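Local coordinates for chromosome-partitioning ATPase Soj (Thermus thermophilus, PDB 1WCV), which hydrolyses ATP and cooperatively binds double-stranded DNA in an ATP-dependent fashion, forming nucleoprotein filaments that probably serve chromosome partitioning, at residues 93-107 against 123-135. Sequence-based numbering, arbitrary orientation.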
loop_
_atom_site.group_PDB
_atom_site.type_symbol
_atom_site.label_atom_id
_atom_site.label_comp_id
_atom_site.label_asym_id
_atom_site.label_seq_id
_atom_site.Cartn_x
_atom_site.Cartn_y
_atom_site.Cartn_z
ATOM N N THR A 93 -5.976 37.223 2.833
ATOM C CA THR A 93 -5.494 36.660 4.102
ATOM C C THR A 93 -5.553 37.676 5.245
ATOM O O THR A 93 -5.828 37.336 6.414
ATOM C CB THR A 93 -4.056 36.105 3.951
ATOM O OG1 THR A 93 -4.094 34.680 4.164
ATOM C CG2 THR A 93 -3.063 36.772 4.937
ATOM N N VAL A 94 -5.295 38.936 4.904
ATOM C CA VAL A 94 -5.379 39.972 5.883
ATOM C C VAL A 94 -6.817 39.907 6.420
ATOM O O VAL A 94 -7.005 39.800 7.633
ATOM C CB VAL A 94 -5.072 41.361 5.283
ATOM C CG1 VAL A 94 -5.725 42.398 6.168
ATOM C CG2 VAL A 94 -3.536 41.644 5.246
ATOM N N GLU A 95 -7.823 39.907 5.530
ATOM C CA GLU A 95 -9.270 39.853 5.875
ATOM C C GLU A 95 -9.862 38.465 6.262
ATOM O O GLU A 95 -10.871 38.361 7.062
ATOM C CB GLU A 95 -10.063 40.399 4.690
ATOM C CG GLU A 95 -9.211 41.017 3.556
ATOM C CD GLU A 95 -9.989 41.098 2.269
ATOM O OE1 GLU A 95 -9.933 42.162 1.595
ATOM O OE2 GLU A 95 -10.661 40.096 1.901
ATOM N N LEU A 96 -9.286 37.405 5.694
ATOM C CA LEU A 96 -9.740 36.054 5.996
ATOM C C LEU A 96 -9.413 35.776 7.447
ATOM O O LEU A 96 -10.037 34.929 8.074
ATOM C CB LEU A 96 -9.066 35.019 5.092
ATOM C CG LEU A 96 -9.487 35.063 3.620
ATOM C CD1 LEU A 96 -8.847 33.905 2.886
ATOM C CD2 LEU A 96 -11.006 34.987 3.481
ATOM N N ALA A 97 -8.429 36.493 7.978
ATOM C CA ALA A 97 -8.067 36.347 9.382
ATOM C C ALA A 97 -9.245 36.911 10.167
ATOM O O ALA A 97 -9.579 38.090 10.038
ATOM C CB ALA A 97 -6.805 37.136 9.684
ATOM N N GLY A 98 -9.876 36.062 10.968
ATOM C CA GLY A 98 -11.032 36.493 11.729
ATOM C C GLY A 98 -12.281 36.030 11.000
ATOM O O GLY A 98 -13.393 36.143 11.514
ATOM N N ALA A 99 -12.083 35.516 9.787
ATOM C CA ALA A 99 -13.168 35.007 8.950
ATOM C C ALA A 99 -12.757 33.623 8.442
ATOM O O ALA A 99 -12.472 33.434 7.255
ATOM C CB ALA A 99 -13.421 35.950 7.777
ATOM N N PRO A 100 -12.719 32.636 9.350
ATOM C CA PRO A 100 -12.349 31.247 9.074
ATOM C C PRO A 100 -13.283 30.455 8.162
ATOM O O PRO A 100 -12.846 29.530 7.483
ATOM C CB PRO A 100 -12.252 30.641 10.472
ATOM C CG PRO A 100 -13.259 31.415 11.244
ATOM C CD PRO A 100 -12.992 32.822 10.786
ATOM N N THR A 101 -14.563 30.810 8.143
ATOM C CA THR A 101 -15.523 30.086 7.312
ATOM C C THR A 101 -15.781 30.771 5.976
ATOM O O THR A 101 -16.742 30.450 5.279
ATOM C CB THR A 101 -16.872 29.912 8.044
ATOM O OG1 THR A 101 -17.503 31.189 8.198
ATOM C CG2 THR A 101 -16.650 29.294 9.422
ATOM N N ALA A 102 -14.917 31.710 5.619
ATOM C CA ALA A 102 -15.061 32.439 4.367
ATOM C C ALA A 102 -15.113 31.489 3.176
ATOM O O ALA A 102 -16.147 31.350 2.518
ATOM C CB ALA A 102 -13.911 33.412 4.203
ATOM N N LEU A 103 -13.985 30.843 2.903
ATOM C CA LEU A 103 -13.880 29.906 1.794
ATOM C C LEU A 103 -15.081 28.974 1.736
ATOM O O LEU A 103 -15.707 28.825 0.691
ATOM C CB LEU A 103 -12.596 29.079 1.922
ATOM C CG LEU A 103 -12.338 28.023 0.839
ATOM C CD1 LEU A 103 -12.332 28.676 -0.532
ATOM C CD2 LEU A 103 -11.008 27.337 1.105
ATOM N N ARG A 104 -15.405 28.359 2.865
ATOM C CA ARG A 104 -16.524 27.430 2.933
ATOM C C ARG A 104 -17.818 27.982 2.340
ATOM O O ARG A 104 -18.465 27.323 1.525
ATOM C CB ARG A 104 -16.775 27.013 4.383
ATOM C CG ARG A 104 -17.876 25.980 4.540
ATOM C CD ARG A 104 -17.920 25.445 5.957
ATOM N NE ARG A 104 -18.410 26.435 6.909
ATOM C CZ ARG A 104 -18.265 26.337 8.227
ATOM N NH1 ARG A 104 -18.750 27.282 9.019
ATOM N NH2 ARG A 104 -17.619 25.303 8.753
ATOM N N GLU A 105 -18.190 29.191 2.743
ATOM C CA GLU A 105 -19.423 29.801 2.255
ATOM C C GLU A 105 -19.318 30.271 0.809
ATOM O O GLU A 105 -20.333 30.494 0.148
ATOM C CB GLU A 105 -19.815 30.979 3.152
ATOM C CG GLU A 105 -19.766 30.670 4.643
ATOM C CD GLU A 105 -20.658 29.503 5.043
ATOM O OE1 GLU A 105 -20.617 29.110 6.230
ATOM O OE2 GLU A 105 -21.401 28.983 4.180
ATOM N N ALA A 106 -18.093 30.416 0.315
ATOM C CA ALA A 106 -17.879 30.868 -1.054
ATOM C C ALA A 106 -17.602 29.716 -2.016
ATOM O O ALA A 106 -17.460 29.932 -3.219
ATOM C CB ALA A 106 -16.732 31.870 -1.096
ATOM N N LEU A 107 -17.525 28.499 -1.489
ATOM C CA LEU A 107 -17.266 27.326 -2.319
ATOM C C LEU A 107 -18.545 26.678 -2.831
ATOM O O LEU A 107 -18.992 25.660 -2.304
ATOM C CB LEU A 107 -16.459 26.283 -1.538
ATOM C CG LEU A 107 -14.972 26.550 -1.309
ATOM C CD1 LEU A 107 -14.417 25.515 -0.347
ATOM C CD2 LEU A 107 -14.227 26.507 -2.636
ATOM N N LEU A 123 -0.055 27.032 8.933
ATOM C CA LEU A 123 -1.379 27.450 9.380
ATOM C C LEU A 123 -1.613 28.961 9.269
ATOM O O LEU A 123 -1.538 29.694 10.258
ATOM C CB LEU A 123 -1.593 27.005 10.832
ATOM C CG LEU A 123 -3.033 26.826 11.321
ATOM C CD1 LEU A 123 -3.763 28.159 11.350
ATOM C CD2 LEU A 123 -3.747 25.843 10.409
ATOM N N SER A 124 -1.882 29.424 8.059
ATOM C CA SER A 124 -2.155 30.837 7.831
ATOM C C SER A 124 -3.676 30.931 7.750
ATOM O O SER A 124 -4.368 29.920 7.857
ATOM C CB SER A 124 -1.539 31.287 6.503
ATOM O OG SER A 124 -2.224 30.705 5.403
ATOM N N PRO A 125 -4.222 32.141 7.586
ATOM C CA PRO A 125 -5.684 32.197 7.501
ATOM C C PRO A 125 -6.203 31.357 6.334
ATOM O O PRO A 125 -7.333 30.878 6.369
ATOM C CB PRO A 125 -5.961 33.689 7.328
ATOM C CG PRO A 125 -4.862 34.307 8.176
ATOM C CD PRO A 125 -3.649 33.491 7.756
ATOM N N LEU A 126 -5.376 31.182 5.308
ATOM C CA LEU A 126 -5.771 30.386 4.148
ATOM C C LEU A 126 -5.774 28.908 4.503
ATOM O O LEU A 126 -6.644 28.159 4.061
ATOM C CB LEU A 126 -4.835 30.655 2.963
ATOM C CG LEU A 126 -5.280 31.867 2.136
ATOM C CD1 LEU A 126 -4.162 32.355 1.232
ATOM C CD2 LEU A 126 -6.508 31.474 1.323
ATOM N N THR A 127 -4.811 28.493 5.316
ATOM C CA THR A 127 -4.749 27.099 5.736
ATOM C C THR A 127 -5.979 26.841 6.591
ATOM O O THR A 127 -6.682 25.846 6.418
ATOM C CB THR A 127 -3.507 26.822 6.594
ATOM O OG1 THR A 127 -2.342 27.280 5.901
ATOM C CG2 THR A 127 -3.377 25.324 6.886
ATOM N N LEU A 128 -6.233 27.756 7.521
ATOM C CA LEU A 128 -7.371 27.623 8.413
ATOM C C LEU A 128 -8.676 27.598 7.624
ATOM O O LEU A 128 -9.582 26.834 7.939
ATOM C CB LEU A 128 -7.378 28.768 9.431
ATOM C CG LEU A 128 -8.400 28.692 10.568
ATOM C CD1 LEU A 128 -9.788 28.940 10.034
ATOM C CD2 LEU A 128 -8.326 27.330 11.242
ATOM N N ASN A 129 -8.780 28.434 6.600
ATOM C CA ASN A 129 -9.997 28.450 5.789
ATOM C C ASN A 129 -10.193 27.115 5.070
ATOM O O ASN A 129 -11.322 26.686 4.830
ATOM C CB ASN A 129 -9.947 29.593 4.769
ATOM C CG ASN A 129 -10.641 30.843 5.267
ATOM O OD1 ASN A 129 -11.868 30.957 5.198
ATOM N ND2 ASN A 129 -9.861 31.780 5.792
ATOM N N ALA A 130 -9.090 26.457 4.733
ATOM C CA ALA A 130 -9.166 25.167 4.059
ATOM C C ALA A 130 -9.702 24.126 5.037
ATOM O O ALA A 130 -10.592 23.338 4.707
ATOM C CB ALA A 130 -7.781 24.756 3.561
ATOM N N LEU A 131 -9.167 24.147 6.252
ATOM C CA LEU A 131 -9.573 23.204 7.277
ATOM C C LEU A 131 -11.010 23.409 7.733
ATOM O O LEU A 131 -11.688 22.457 8.118
ATOM C CB LEU A 131 -8.631 23.300 8.475
ATOM C CG LEU A 131 -7.189 22.888 8.180
ATOM C CD1 LEU A 131 -6.353 22.934 9.449
ATOM C CD2 LEU A 131 -7.190 21.491 7.592
ATOM N N ALA A 132 -11.472 24.653 7.689
ATOM C CA ALA A 132 -12.833 24.962 8.113
ATOM C C ALA A 132 -13.858 24.586 7.056
ATOM O O ALA A 132 -15.040 24.441 7.359
ATOM C CB ALA A 132 -12.952 26.447 8.451
ATOM N N ALA A 133 -13.404 24.402 5.820
ATOM C CA ALA A 133 -14.304 24.059 4.722
ATOM C C ALA A 133 -14.280 22.584 4.319
ATOM O O ALA A 133 -15.228 22.077 3.711
ATOM C CB ALA A 133 -13.977 24.920 3.516
ATOM N N ALA A 134 -13.203 21.893 4.659
ATOM C CA ALA A 134 -13.060 20.489 4.294
ATOM C C ALA A 134 -13.746 19.510 5.236
ATOM O O ALA A 134 -14.098 19.853 6.359
ATOM C CB ALA A 134 -11.578 20.141 4.202
ATOM N N GLU A 135 -13.941 18.282 4.765
ATOM C CA GLU A 135 -14.520 17.240 5.596
ATOM C C GLU A 135 -13.408 16.223 5.879
ATOM O O GLU A 135 -13.385 15.581 6.926
ATOM C CB GLU A 135 -15.686 16.550 4.889
ATOM C CG GLU A 135 -16.915 17.419 4.685
ATOM C CD GLU A 135 -17.021 17.956 3.275
ATOM O OE1 GLU A 135 -16.868 17.159 2.328
ATOM O OE2 GLU A 135 -17.263 19.170 3.110
HETATM O O HOH W 1 -13.627 28.009 5.255
#
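N129 reaches from helix 125-133 into the turn between helices 89-96 and 102-106. Its OD1 takes one good bond, from L103 N (3.1 Å, 160°), which lies above the carbonyl plane; P100 O presses to within 2.9 Å of N129 OD1 without bonding. N129 ND2 bonds back to P125 O (2.7 Å), which holds the amide's rotation, and donates weakly to A99 O. L96 CB lies 3.4 Å from N129 ND2, its side chain crossing the asparagine at about a right angle, while L96 CD1 meets L126 CD2 at 3.7 Å. A water joins the segments, accepting from R104 N and lying within hydrogen-bonding distance of P100 O and N129 O. Where the helices come close, A133 CB packs 3.6 Å from R104 CB, and L107 CD1 joins the patch.

The margins are looser. At one end, exposed, poorly ordered A97 lays CB on P125 CG. At the other, R104, extended (chi1 -177°) and then bent at chi3, brings NH2 to A132 O, obliquely to the guanidinium, in a weak bond, and its NE pairs with E105 OE1.

S124 and T127 form a capping box that starts helix 125-133. Helices 102-106 and 125-133, crossing at -51° with axes 7.9 Å apart, precede the parallel strands 114-118 and 136-142, which flank strand 8-11, packing characteristic of the layered alpha/beta fold of ParA-type P-loop ATPases.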